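Local coordinates for protein DNA polymerase II large subunit (Pyrococcus horikoshii, PDB 7OEC) that is an intein that probably splices itself out of the large subunit of an archaeal DNA polymerase with exonuclease activity, at residues A[80-85]-A[90-95]; A[3-8]-A[159-164]; A[96-101]-A[112-117]; A[119-124]-A[130-135]; A[25-30]-A[149-154]. The protein carries 2 engineered substitutions. All blocks are in the same frame, centred on the assembly; numbering follows the deposited sequence.

Contact 1 (A[80-85]-A[90-95]); sequences IRFELE and FETTVD
F82 and F90 form the tightly packed side of this contact: CD2 of F82 lies over one face of the F90 ring, offset toward its rim, 3.7 Å from CZ of F90. The ring centroids are 5.0 Å apart and the planes are inclined at 35°, an oblique pairing that is neither a stack nor edge-to-face. On the side of the sheet that carries F82 and F90, CG2 of I80 lies over the F82 ring; at the hairpin's far end CG1 of I80 meets CG1 of V94 at 4.1 Å. The backbones form an antiparallel beta hairpin of strands 79-84 and 89-93, with I80–T92 and F82–F90 as hydrogen-bonded pairs; F82 N reaches F90 O at 2.9 Å. Between them the non-hydrogen-bonded pair R81–E91 brings the CA atoms to 4.3 Å and turns its side chains to the other, partly exposed face. There the contact is looser and polar. With CG anti to the backbone N (chi1 179°), the extended R81 chain sits between two carboxylates in a salt-bridge network: NH1 pairs with E91 OE2 (3.2 Å), which lies 20° out of the guanidinium plane, and NE makes a flatter salt bridge to E83 OE2 at 3.3 Å. An alanine in place of R81 is likely to leave the E83 and E91 carboxylates without their shared counter-charge. T93 turns away from the hairpin partner, and its OG1 is hydrogen-bonded to A4 N.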
# COMPACT_ATOMS: atom_id res chain seq x y z
N ILE A 80 11.27 -3.31 5.12
CA ILE A 80 10.81 -4.39 5.97
C ILE A 80 9.83 -5.23 5.16
O ILE A 80 8.92 -4.69 4.52
CB ILE A 80 10.19 -3.85 7.26
CG1 ILE A 80 11.25 -3.04 8.03
CG2 ILE A 80 9.66 -4.98 8.13
CD1 ILE A 80 10.71 -2.46 9.26
N ARG A 81 10.01 -6.54 5.20
CA ARG A 81 9.11 -7.47 4.56
C ARG A 81 8.35 -8.23 5.63
O ARG A 81 8.94 -8.77 6.57
CB ARG A 81 9.90 -8.45 3.69
CG ARG A 81 9.04 -9.50 2.98
CD ARG A 81 9.95 -10.39 2.18
NE ARG A 81 9.27 -11.57 1.69
CZ ARG A 81 8.53 -11.60 0.59
NH1 ARG A 81 8.33 -10.50 -0.14
NH2 ARG A 81 8.02 -12.79 0.23
N PHE A 82 7.04 -8.26 5.48
CA PHE A 82 6.13 -9.00 6.33
C PHE A 82 5.62 -10.20 5.56
O PHE A 82 5.06 -10.05 4.47
CB PHE A 82 4.96 -8.09 6.69
CG PHE A 82 5.38 -6.86 7.40
CD1 PHE A 82 5.73 -6.91 8.73
CD2 PHE A 82 5.48 -5.67 6.72
CE1 PHE A 82 6.17 -5.82 9.39
CE2 PHE A 82 5.85 -4.50 7.39
CZ PHE A 82 6.20 -4.58 8.74
N GLU A 83 5.82 -11.37 6.13
CA GLU A 83 5.29 -12.61 5.60
C GLU A 83 4.15 -12.98 6.50
O GLU A 83 4.33 -13.07 7.73
CB GLU A 83 6.36 -13.71 5.61
CG GLU A 83 7.57 -13.19 4.81
CD GLU A 83 8.74 -14.15 4.72
OE1 GLU A 83 8.63 -15.23 5.33
OE2 GLU A 83 9.74 -13.82 4.02
N LEU A 84 3.02 -13.27 5.90
CA LEU A 84 1.78 -13.51 6.59
C LEU A 84 1.38 -14.98 6.57
O LEU A 84 1.75 -15.78 5.69
CB LEU A 84 0.68 -12.67 5.95
CG LEU A 84 1.06 -11.16 5.77
CD1 LEU A 84 -0.13 -10.36 5.27
CD2 LEU A 84 1.54 -10.56 7.07
N GLU A 85 0.56 -15.31 7.56
CA GLU A 85 -0.14 -16.57 7.56
C GLU A 85 -0.87 -16.68 6.23
O GLU A 85 -1.47 -15.72 5.73
CB GLU A 85 -1.11 -16.55 8.75
CG GLU A 85 -1.93 -17.74 8.97
CD GLU A 85 -2.99 -17.55 10.08
OE1 GLU A 85 -3.21 -16.40 10.63
OE2 GLU A 85 -3.59 -18.58 10.43
N PHE A 90 4.11 -8.45 2.04
CA PHE A 90 4.30 -7.11 1.50
C PHE A 90 5.53 -6.48 2.12
O PHE A 90 6.03 -6.92 3.15
CB PHE A 90 3.09 -6.20 1.70
CG PHE A 90 2.79 -5.79 3.13
CD1 PHE A 90 2.22 -6.68 4.01
CD2 PHE A 90 2.99 -4.47 3.54
CE1 PHE A 90 1.87 -6.32 5.27
CE2 PHE A 90 2.62 -4.08 4.83
CZ PHE A 90 2.03 -5.01 5.69
N GLU A 91 6.00 -5.40 1.48
CA GLU A 91 7.22 -4.72 1.89
C GLU A 91 6.97 -3.23 1.93
O GLU A 91 6.26 -2.70 1.07
CB GLU A 91 8.37 -4.95 0.88
CG GLU A 91 8.77 -6.40 0.82
CD GLU A 91 9.81 -6.71 -0.24
OE1 GLU A 91 10.24 -5.81 -1.00
OE2 GLU A 91 10.21 -7.88 -0.29
N THR A 92 7.55 -2.55 2.92
CA THR A 92 7.46 -1.10 3.01
C THR A 92 8.78 -0.53 3.51
O THR A 92 9.63 -1.26 4.01
CB THR A 92 6.40 -0.61 3.99
OG1 THR A 92 6.80 -0.90 5.34
CG2 THR A 92 5.07 -1.29 3.77
N THR A 93 8.96 0.77 3.36
CA THR A 93 10.11 1.36 4.02
C THR A 93 9.99 1.28 5.55
O THR A 93 8.91 1.06 6.12
CB THR A 93 10.33 2.79 3.56
OG1 THR A 93 9.15 3.51 3.82
CG2 THR A 93 10.66 2.90 2.09
N VAL A 94 11.14 1.46 6.23
CA VAL A 94 11.23 1.08 7.64
C VAL A 94 10.24 1.84 8.51
O VAL A 94 9.82 1.31 9.54
CB VAL A 94 12.66 1.24 8.18
CG1 VAL A 94 13.50 0.38 7.45
CG2 VAL A 94 13.13 2.66 8.10
N ASP A 95 9.96 3.12 8.21
CA ASP A 95 9.08 3.95 9.04
C ASP A 95 7.68 4.09 8.47
O ASP A 95 6.90 4.91 8.96
CB ASP A 95 9.67 5.36 9.23
CG ASP A 95 10.94 5.35 10.06
OD1 ASP A 95 11.07 4.47 10.93
OD2 ASP A 95 11.83 6.18 9.83

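Contact 2 (A[3-8]-A[159-164]); sequences NAFPGD and VIINEN. Engineered in segment 3-8: A4 (natural residue Cys).
F5 meets I161 through one ring carbon, CE1, which lies 3.9 Å from the terminal methyl CD1 of I161. In the HINT (Hedgehog/intein) fold of this domain, the apolar contact joins the short, weakly bonded strand about F5 and P6 to strand 158-161, near the C-terminal end of the chain. A second, more distant approach puts F5 CZ 4.4 Å from CG2 of V159. Both methyls come to the ring obliquely, and no hydrogen bond links the segments. In I161, CG1 stands between the backbone N and the carbonyl carbon (chi1 64°); this torsion, with chi2 extended, points CD1 at the phenylalanine. All three residues are buried. Around them, T167 touches F5, V159 and I161, T92 packs on F5, and the H96 ring meets the F5 ring. Next to F5 is A4, an engineered alanine where the natural sequence has cysteine. Beyond strand 158-161 the chain makes an inverse gamma turn centred on E163, and N162 just before it is fixed at both polar atoms: OD1 accepts from R10 N, and ND2 donates to S89 O.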
# COMPACT_ATOMS: atom_id res chain seq x y z
N ASN A 3 8.15 7.93 3.21
CA ASN A 3 7.56 6.60 3.33
C ASN A 3 7.15 6.10 1.96
O ASN A 3 6.63 6.88 1.15
CB ASN A 3 6.35 6.64 4.25
CG ASN A 3 6.71 7.01 5.67
OD1 ASN A 3 7.82 6.76 6.15
ND2 ASN A 3 5.76 7.62 6.34
N ALA A 4 7.44 4.83 1.66
CA ALA A 4 7.20 4.37 0.30
C ALA A 4 7.14 2.84 0.28
O ALA A 4 7.36 2.16 1.28
CB ALA A 4 8.31 4.88 -0.63
N PHE A 5 6.84 2.30 -0.89
CA PHE A 5 6.82 0.89 -1.18
C PHE A 5 7.77 0.60 -2.35
O PHE A 5 8.03 1.47 -3.19
CB PHE A 5 5.43 0.50 -1.69
CG PHE A 5 4.29 0.73 -0.77
CD1 PHE A 5 3.99 -0.17 0.21
CD2 PHE A 5 3.46 1.80 -0.93
CE1 PHE A 5 2.90 -0.01 1.03
CE2 PHE A 5 2.37 1.93 -0.14
CZ PHE A 5 2.08 1.03 0.84
N PRO A 6 8.22 -0.63 -2.47
CA PRO A 6 8.92 -1.03 -3.69
C PRO A 6 8.00 -0.98 -4.90
O PRO A 6 6.79 -1.19 -4.80
CB PRO A 6 9.36 -2.47 -3.39
CG PRO A 6 8.62 -2.89 -2.24
CD PRO A 6 8.07 -1.73 -1.51
N GLY A 7 8.59 -0.68 -6.06
CA GLY A 7 7.81 -0.53 -7.27
C GLY A 7 7.07 -1.78 -7.70
O GLY A 7 6.09 -1.65 -8.44
N ASP A 8 7.52 -2.96 -7.29
CA ASP A 8 6.81 -4.18 -7.67
C ASP A 8 5.61 -4.49 -6.79
O ASP A 8 4.91 -5.47 -7.04
CB ASP A 8 7.77 -5.38 -7.75
CG ASP A 8 8.37 -5.79 -6.41
OD1 ASP A 8 8.04 -5.17 -5.39
OD2 ASP A 8 9.19 -6.76 -6.40
N VAL A 159 -4.91 1.73 1.25
CA VAL A 159 -4.80 1.07 -0.03
C VAL A 159 -4.87 -0.43 0.22
O VAL A 159 -4.73 -0.91 1.36
CB VAL A 159 -3.50 1.44 -0.78
CG1 VAL A 159 -3.48 2.92 -1.17
CG2 VAL A 159 -2.28 1.15 0.06
N ILE A 160 -5.10 -1.17 -0.86
CA ILE A 160 -5.22 -2.62 -0.83
C ILE A 160 -4.15 -3.18 -1.74
O ILE A 160 -4.18 -2.96 -2.96
CB ILE A 160 -6.64 -3.06 -1.21
CG1 ILE A 160 -7.63 -2.43 -0.21
CG2 ILE A 160 -6.72 -4.57 -1.20
CD1 ILE A 160 -9.03 -2.64 -0.51
N ILE A 161 -3.16 -3.86 -1.16
CA ILE A 161 -1.94 -4.17 -1.89
C ILE A 161 -1.67 -5.66 -1.96
O ILE A 161 -2.14 -6.45 -1.15
CB ILE A 161 -0.71 -3.43 -1.33
CG1 ILE A 161 -0.40 -3.86 0.08
CG2 ILE A 161 -0.88 -1.90 -1.52
CD1 ILE A 161 0.98 -3.38 0.54
N ASN A 162 -0.89 -6.05 -2.96
CA ASN A 162 -0.46 -7.42 -3.13
C ASN A 162 -1.67 -8.34 -3.02
O ASN A 162 -2.65 -8.12 -3.75
CB ASN A 162 0.70 -7.73 -2.20
CG ASN A 162 1.92 -6.92 -2.54
OD1 ASN A 162 1.98 -6.28 -3.59
ND2 ASN A 162 2.90 -6.93 -1.66
N GLU A 163 -1.63 -9.38 -2.19
CA GLU A 163 -2.73 -10.32 -2.06
C GLU A 163 -3.79 -9.74 -1.12
O GLU A 163 -4.07 -10.26 -0.03
CB GLU A 163 -2.22 -11.66 -1.56
CG GLU A 163 -1.12 -12.23 -2.46
CD GLU A 163 0.32 -11.97 -1.95
OE1 GLU A 163 0.53 -11.04 -1.14
OE2 GLU A 163 1.26 -12.73 -2.38
N ASN A 164 -4.39 -8.64 -1.58
CA ASN A 164 -5.60 -8.09 -0.98
C ASN A 164 -5.38 -7.59 0.47
O ASN A 164 -6.31 -7.60 1.28
CB ASN A 164 -6.77 -9.08 -1.07
CG ASN A 164 -7.16 -9.44 -2.49
OD1 ASN A 164 -6.50 -9.14 -3.46
ND2 ASN A 164 -8.26 -10.08 -2.59

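Contact 3 (A[96-101]-A[112-117])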
# COMPACT_ATOMS: atom_id res chain seq x y z
N HIS A 96 7.36 3.33 7.45
CA HIS A 96 6.09 3.46 6.79
C HIS A 96 4.98 3.06 7.76
O HIS A 96 5.09 2.03 8.42
CB HIS A 96 6.03 2.45 5.63
CG HIS A 96 4.98 2.75 4.61
ND1 HIS A 96 3.63 2.52 4.81
CD2 HIS A 96 5.08 3.25 3.36
CE1 HIS A 96 2.95 2.86 3.73
NE2 HIS A 96 3.81 3.32 2.83
N PRO A 97 3.89 3.80 7.81
CA PRO A 97 2.75 3.33 8.61
C PRO A 97 2.18 2.02 8.08
O PRO A 97 2.01 1.83 6.87
CB PRO A 97 1.72 4.44 8.47
CG PRO A 97 2.21 5.28 7.38
CD PRO A 97 3.64 5.11 7.19
N VAL A 98 1.84 1.13 9.01
CA VAL A 98 1.24 -0.17 8.73
C VAL A 98 0.04 -0.28 9.65
O VAL A 98 0.12 0.07 10.83
CB VAL A 98 2.27 -1.29 9.01
CG1 VAL A 98 1.63 -2.70 8.88
CG2 VAL A 98 3.43 -1.20 8.01
N LEU A 99 -1.06 -0.81 9.12
CA LEU A 99 -2.27 -1.02 9.91
C LEU A 99 -2.34 -2.45 10.40
O LEU A 99 -2.27 -3.39 9.60
CB LEU A 99 -3.50 -0.74 9.07
CG LEU A 99 -3.55 0.69 8.56
CD1 LEU A 99 -4.81 0.88 7.80
CD2 LEU A 99 -3.47 1.71 9.68
N VAL A 100 -2.46 -2.62 11.70
CA VAL A 100 -2.66 -3.92 12.32
C VAL A 100 -3.98 -3.88 13.06
O VAL A 100 -4.44 -2.83 13.49
CB VAL A 100 -1.50 -4.33 13.24
CG1 VAL A 100 -0.20 -4.46 12.48
CG2 VAL A 100 -1.29 -3.35 14.29
N TYR A 101 -4.62 -5.02 13.20
CA TYR A 101 -5.96 -5.04 13.75
C TYR A 101 -5.93 -5.60 15.16
O TYR A 101 -5.51 -6.74 15.37
CB TYR A 101 -6.86 -5.89 12.90
CG TYR A 101 -8.32 -5.61 13.14
CD1 TYR A 101 -9.10 -6.52 13.85
CD2 TYR A 101 -8.93 -4.46 12.65
CE1 TYR A 101 -10.47 -6.29 14.05
CE2 TYR A 101 -10.28 -4.21 12.87
CZ TYR A 101 -11.05 -5.14 13.56
OH TYR A 101 -12.39 -4.88 13.75
N PHE A 112 8.65 -0.70 11.59
CA PHE A 112 9.64 -1.35 12.46
C PHE A 112 9.08 -1.72 13.83
O PHE A 112 9.74 -2.47 14.57
CB PHE A 112 10.92 -0.50 12.62
CG PHE A 112 10.74 0.73 13.48
CD1 PHE A 112 10.89 0.69 14.86
CD2 PHE A 112 10.44 1.94 12.89
CE1 PHE A 112 10.71 1.83 15.63
CE2 PHE A 112 10.24 3.07 13.65
CZ PHE A 112 10.37 3.02 15.03
N GLU A 113 7.90 -1.23 14.18
CA GLU A 113 7.25 -1.57 15.43
C GLU A 113 6.28 -2.74 15.32
O GLU A 113 5.78 -3.21 16.36
CB GLU A 113 6.43 -0.38 15.92
CG GLU A 113 7.18 0.88 16.23
CD GLU A 113 6.22 2.14 16.46
OE1 GLU A 113 5.09 2.34 15.85
OE2 GLU A 113 6.64 2.97 17.30
N VAL A 114 5.97 -3.19 14.10
CA VAL A 114 5.11 -4.35 13.93
C VAL A 114 5.83 -5.57 14.48
O VAL A 114 7.06 -5.68 14.37
CB VAL A 114 4.75 -4.51 12.44
CG1 VAL A 114 3.90 -5.78 12.19
CG2 VAL A 114 3.96 -3.30 11.94
N ARG A 115 5.07 -6.50 15.06
CA ARG A 115 5.61 -7.70 15.67
C ARG A 115 4.98 -8.95 15.08
O ARG A 115 3.81 -8.94 14.67
CB ARG A 115 5.37 -7.72 17.18
CG ARG A 115 6.10 -6.55 17.93
CD ARG A 115 7.62 -6.75 17.85
NE ARG A 115 8.43 -5.65 18.39
CZ ARG A 115 9.06 -4.71 17.68
NH1 ARG A 115 9.00 -4.66 16.34
NH2 ARG A 115 9.78 -3.78 18.32
N GLU A 116 5.75 -10.03 15.07
CA GLU A 116 5.18 -11.32 14.74
C GLU A 116 3.96 -11.56 15.63
O GLU A 116 3.98 -11.30 16.84
CB GLU A 116 6.20 -12.43 14.93
CG GLU A 116 7.20 -12.52 13.86
CD GLU A 116 8.21 -13.65 14.15
OE1 GLU A 116 7.98 -14.48 15.07
OE2 GLU A 116 9.25 -13.69 13.47
N GLY A 117 2.90 -12.08 15.01
CA GLY A 117 1.65 -12.34 15.67
C GLY A 117 0.67 -11.22 15.59
O GLY A 117 -0.50 -11.42 15.94
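V114 reaches V98 and V100 with its two methyl groups, one for each valine. Followed outward, its CB branches into CG2, which is 3.9 Å from both CB and CG1 of V98, and CG1, which approaches CG1 of V100 at 4.3 Å. The first torsion explains the division: CG1 is anti to the backbone N (chi1 177°) and CG2 anti to the carbonyl carbon, which spreads the two methyls over V98 and V100, alternate residues of strand 97-102 that face the loop. V98 and V114 cross at about a right angle. The backbones stay well apart, 7.7 Å between the CA atoms of V98 and V114, and no hydrogen bond spans the gap; the evidence is for purely apolar packing, with all three valines buried. The loop that carries V114 has its own polar bracing. NH1 of R115 donates to F112 O at 2.9 Å, nearly in the guanidinium plane, and also to V114 O, where it approaches from above the carbonyl plane. At the start of the other segment, H96 ND1 gives a 2.7 Å bond to P97 O, while NE2 makes a weak hydrogen bond to Q169 OXT at the chain's C terminus. The loop between strands 105-110 and 119-123 is thereby packed against strand 97-102, with F82 of strand 79-84 touching both V98 and V114, and I120 of strand 119-123 lying against V100.

Contact 4 (A[119-124]-A[130-135]); sequences IIIIID and PLKVAV
I120–V133 and I122–L131 are the hydrogen-bonded pairs of an antiparallel hairpin whose strand directions differ by 142°, with four backbone bonds that include I120 N to V133 O at 2.8 Å and 174°. The non-hydrogen-bonded pairs I119–A134, I121–K132 and I123–P130 send their side chains to the opposite face of the sheet. On the face of I119, I121 and I123, CG2 of I119 lies 3.6 Å from CB of K132, against the aliphatic start of the lysine, and I121 runs beside P130, CG2 to CB 3.7 Å. On the face of I120, I122, L131 and V133, I122 has CG1 between its backbone N and carbonyl carbon (chi1 61°), placing CG1 3.7 Å from L131 CB and CD1 3.9 Å from V133 CG1. A glycine in place of I122 would probably open a gap beside L131 and V133. Further along, CG1 of I120 meets CG2 of V135 at 3.8 Å. The hairpin belongs to a four-stranded antiparallel sheet: L84 of strand 79-84 touches I120, V133 and V135, while I165 of strand 165-168 packs on I120 and I122. Branched aliphatic groups make up most of the cross-strand contact, which suggests that backbone hydrogen bonds set the pairing and apolar packing adds to it, no side-chain polar bond crossing between the strands.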
# COMPACT_ATOMS: atom_id res chain seq x y z
N ILE A 119 -2.01 -8.88 13.77
CA ILE A 119 -3.01 -9.25 12.76
C ILE A 119 -3.06 -8.20 11.64
O ILE A 119 -3.22 -7.01 11.91
CB ILE A 119 -4.40 -9.43 13.39
CG1 ILE A 119 -4.35 -10.53 14.45
CG2 ILE A 119 -5.48 -9.66 12.33
CD1 ILE A 119 -4.05 -11.91 13.92
N ILE A 120 -3.05 -8.67 10.40
CA ILE A 120 -3.27 -7.88 9.19
C ILE A 120 -4.61 -8.29 8.61
O ILE A 120 -5.01 -9.46 8.70
CB ILE A 120 -2.14 -8.16 8.18
CG1 ILE A 120 -0.77 -7.82 8.74
CG2 ILE A 120 -2.39 -7.51 6.85
CD1 ILE A 120 -0.56 -6.36 8.93
N ILE A 121 -5.33 -7.33 8.02
CA ILE A 121 -6.62 -7.59 7.40
C ILE A 121 -6.41 -7.76 5.91
O ILE A 121 -5.78 -6.92 5.26
CB ILE A 121 -7.63 -6.46 7.72
CG1 ILE A 121 -7.85 -6.35 9.23
CG2 ILE A 121 -8.91 -6.61 6.93
CD1 ILE A 121 -8.31 -7.61 9.87
N ILE A 122 -7.00 -8.80 5.35
CA ILE A 122 -7.11 -8.96 3.91
C ILE A 122 -8.58 -8.94 3.52
O ILE A 122 -9.46 -9.27 4.32
CB ILE A 122 -6.40 -10.25 3.50
CG1 ILE A 122 -7.06 -11.42 4.15
CG2 ILE A 122 -4.82 -10.20 3.84
CD1 ILE A 122 -6.56 -12.73 3.59
N ILE A 123 -8.87 -8.56 2.27
CA ILE A 123 -10.24 -8.46 1.77
C ILE A 123 -10.50 -9.57 0.76
O ILE A 123 -9.71 -9.78 -0.17
CB ILE A 123 -10.44 -7.12 1.05
CG1 ILE A 123 -10.13 -5.97 1.99
CG2 ILE A 123 -11.82 -6.96 0.58
CD1 ILE A 123 -10.95 -5.99 3.24
N ASP A 124 -11.62 -10.26 0.92
CA ASP A 124 -12.10 -11.12 -0.15
C ASP A 124 -12.75 -10.22 -1.19
O ASP A 124 -13.73 -9.55 -0.88
CB ASP A 124 -13.11 -12.11 0.43
CG ASP A 124 -13.54 -13.16 -0.60
OD1 ASP A 124 -13.72 -12.80 -1.79
OD2 ASP A 124 -13.73 -14.32 -0.19
N PRO A 130 -13.74 -8.68 5.22
CA PRO A 130 -12.40 -8.69 5.80
C PRO A 130 -12.11 -10.00 6.53
O PRO A 130 -12.97 -10.59 7.18
CB PRO A 130 -12.46 -7.53 6.79
CG PRO A 130 -13.86 -7.41 7.13
CD PRO A 130 -14.67 -7.83 5.97
N LEU A 131 -10.86 -10.45 6.40
CA LEU A 131 -10.32 -11.66 7.00
C LEU A 131 -9.04 -11.32 7.74
O LEU A 131 -8.30 -10.44 7.33
CB LEU A 131 -10.01 -12.72 5.92
CG LEU A 131 -11.26 -13.12 5.14
CD1 LEU A 131 -10.86 -13.90 3.90
CD2 LEU A 131 -12.19 -13.95 6.03
N LYS A 132 -8.75 -12.03 8.82
CA LYS A 132 -7.57 -11.81 9.64
C LYS A 132 -6.47 -12.83 9.36
O LYS A 132 -6.71 -14.05 9.38
CB LYS A 132 -7.95 -11.99 11.11
CG LYS A 132 -8.98 -11.01 11.61
CD LYS A 132 -9.29 -11.28 13.12
CE LYS A 132 -10.34 -10.29 13.63
NZ LYS A 132 -10.72 -10.46 15.06
N VAL A 133 -5.25 -12.33 9.16
CA VAL A 133 -4.07 -13.19 9.02
C VAL A 133 -2.96 -12.66 9.92
O VAL A 133 -2.71 -11.46 9.99
CB VAL A 133 -3.55 -13.34 7.56
CG1 VAL A 133 -4.58 -14.06 6.69
CG2 VAL A 133 -3.15 -12.02 6.98
N ALA A 134 -2.26 -13.56 10.58
CA ALA A 134 -1.18 -13.14 11.46
C ALA A 134 0.13 -12.91 10.70
O ALA A 134 0.44 -13.58 9.71
CB ALA A 134 -0.97 -14.21 12.53
N VAL A 135 0.93 -11.95 11.19
CA VAL A 135 2.31 -11.80 10.74
C VAL A 135 3.10 -12.99 11.27
O VAL A 135 3.16 -13.22 12.48
CB VAL A 135 2.93 -10.49 11.23
CG1 VAL A 135 4.38 -10.38 10.81
CG2 VAL A 135 2.16 -9.28 10.68

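Contact 5 (A[25-30]-A[149-154])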
# COMPACT_ATOMS: atom_id res chain seq x y z
N LYS A 25 5.05 0.85 -9.84
CA LYS A 25 5.79 1.39 -10.98
C LYS A 25 4.88 1.62 -12.20
O LYS A 25 4.96 2.67 -12.87
CB LYS A 25 6.99 0.49 -11.29
CG LYS A 25 7.87 1.07 -12.41
CD LYS A 25 9.12 0.23 -12.59
CE LYS A 25 9.66 0.43 -14.00
NZ LYS A 25 10.61 -0.70 -14.44
N GLU A 26 4.01 0.64 -12.51
CA GLU A 26 3.05 0.81 -13.61
C GLU A 26 2.08 1.95 -13.32
O GLU A 26 1.73 2.74 -14.21
CB GLU A 26 2.24 -0.47 -13.83
CG GLU A 26 3.03 -1.61 -14.38
CD GLU A 26 2.19 -2.91 -14.47
OE1 GLU A 26 1.32 -3.24 -13.58
OE2 GLU A 26 2.44 -3.62 -15.46
N LEU A 27 1.65 2.05 -12.06
CA LEU A 27 0.76 3.15 -11.68
C LEU A 27 1.43 4.49 -11.95
O LEU A 27 0.82 5.41 -12.51
CB LEU A 27 0.34 3.00 -10.22
CG LEU A 27 -0.62 4.07 -9.67
CD1 LEU A 27 -1.93 3.92 -10.42
CD2 LEU A 27 -0.80 3.94 -8.21
N TYR A 28 2.69 4.63 -11.54
CA TYR A 28 3.43 5.86 -11.78
C TYR A 28 3.43 6.20 -13.26
O TYR A 28 3.27 7.36 -13.65
CB TYR A 28 4.84 5.69 -11.20
CG TYR A 28 5.67 6.94 -11.31
CD1 TYR A 28 5.49 7.99 -10.43
CD2 TYR A 28 6.60 7.05 -12.30
CE1 TYR A 28 6.19 9.11 -10.56
CE2 TYR A 28 7.34 8.17 -12.43
CZ TYR A 28 7.12 9.21 -11.56
OH TYR A 28 7.82 10.39 -11.66
N GLU A 29 3.60 5.18 -14.10
CA GLU A 29 3.64 5.36 -15.55
C GLU A 29 2.28 5.65 -16.17
O GLU A 29 2.23 6.01 -17.35
CB GLU A 29 4.22 4.09 -16.17
CG GLU A 29 5.66 3.87 -15.78
CD GLU A 29 6.18 2.44 -16.08
OE1 GLU A 29 5.40 1.55 -16.54
OE2 GLU A 29 7.40 2.21 -15.84
N LEU A 30 1.19 5.46 -15.44
CA LEU A 30 -0.15 5.83 -15.89
C LEU A 30 -0.47 7.29 -15.63
O LEU A 30 -1.58 7.72 -15.95
CB LEU A 30 -1.18 4.95 -15.20
CG LEU A 30 -1.23 3.50 -15.69
CD1 LEU A 30 -2.17 2.69 -14.80
CD2 LEU A 30 -1.64 3.39 -17.15
N PHE A 149 8.32 4.03 -4.45
CA PHE A 149 7.12 4.66 -4.99
C PHE A 149 6.05 4.84 -3.94
O PHE A 149 5.95 4.07 -2.98
CB PHE A 149 6.53 3.82 -6.12
CG PHE A 149 7.45 3.73 -7.32
CD1 PHE A 149 8.47 2.82 -7.35
CD2 PHE A 149 7.27 4.57 -8.42
CE1 PHE A 149 9.26 2.71 -8.42
CE2 PHE A 149 8.06 4.47 -9.51
CZ PHE A 149 9.08 3.57 -9.51
N SER A 150 5.23 5.87 -4.11
CA SER A 150 4.11 6.07 -3.21
C SER A 150 2.99 6.74 -3.97
O SER A 150 3.09 7.00 -5.17
CB SER A 150 4.49 6.91 -1.98
OG SER A 150 3.53 6.79 -0.93
N LEU A 151 1.92 7.03 -3.25
CA LEU A 151 0.78 7.72 -3.83
C LEU A 151 0.04 8.41 -2.71
O LEU A 151 0.17 8.05 -1.55
CB LEU A 151 -0.21 6.82 -4.55
CG LEU A 151 -1.02 5.84 -3.73
CD1 LEU A 151 -2.14 5.30 -4.53
CD2 LEU A 151 -0.19 4.75 -3.11
N ASN A 152 -0.75 9.40 -3.08
CA ASN A 152 -1.67 10.03 -2.15
C ASN A 152 -3.07 9.79 -2.66
O ASN A 152 -3.42 10.19 -3.77
CB ASN A 152 -1.47 11.53 -1.99
CG ASN A 152 -2.45 12.15 -0.93
OD1 ASN A 152 -2.75 11.55 0.13
ND2 ASN A 152 -2.93 13.35 -1.20
N ALA A 153 -3.87 9.11 -1.84
CA ALA A 153 -5.26 8.80 -2.11
C ALA A 153 -6.11 9.79 -1.34
O ALA A 153 -5.92 9.97 -0.14
CB ALA A 153 -5.61 7.42 -1.56
N LYS A 154 -7.09 10.36 -2.02
CA LYS A 154 -7.90 11.40 -1.42
C LYS A 154 -8.70 10.84 -0.24
O LYS A 154 -9.33 9.79 -0.34
CB LYS A 154 -8.85 11.94 -2.49
CG LYS A 154 -9.70 13.14 -2.07
CD LYS A 154 -9.38 14.36 -2.94
CE LYS A 154 -10.28 15.53 -2.66
NZ LYS A 154 -10.27 16.47 -3.86
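Y28 holds CG anti to the backbone N (chi1 -176°), whereas F149 has CG anti to its carbonyl carbon (chi1 -65°); together these torsions bring the two rings against each other between helix and strand. An edge of F149 is directed toward the face of Y28 in an offset edge-to-face (T-shaped) arrangement, with centroids 5.7 Å apart and planes at 65°. The closest atoms are F149 CE2 and Y28 CB, at 3.8 Å. One face of F149 is taken by K25, whose CA makes a CH-pi contact 4.2 Å from the ring centroid, while its CG lies 4.0 Å from F149 CZ and the extended chain continues past the ring. Nearer the end of the strand, L27 and L151 cross at about a right angle, CD2 to CD1 4.1 Å. The contact lays helix 24-29 across strand 147-153; the axes of residues 25-29 and 149-153 come within 8.8 Å, far enough apart that side chains rather than backbones meet. Y28 also touches V70 and K72 of strand 61-74, and its OH is hydrogen-bonded to E34. With no hydrogen bond between the segments, the chemistry implies that dispersion and weak CH-pi attraction hold helix to strand, the polar end of Y28 being satisfied by E34.

From the N terminus, segment 3-8 opens contact 2, which closes only at 159-164 and so encloses all the others. Within it, contact 5 joins 25-30 to 149-154 and itself encloses contacts 1, 3 and 4, which follow in series without crossing. Contacts 1 and 4 are hairpins of one four-stranded sheet, linked where E85 N meets A134 O. Contact 3 lies between them along the chain and touches both, I80 against F112 and Y101 N to I119 O. Contacts 2 and 5 meet through F5 O and F149 N, in the other large sheet. Contact 2 also reaches contact 1 through A4 and T93, joining the N-terminal segment to the hairpin of contact 1 as well as to strand 147-153.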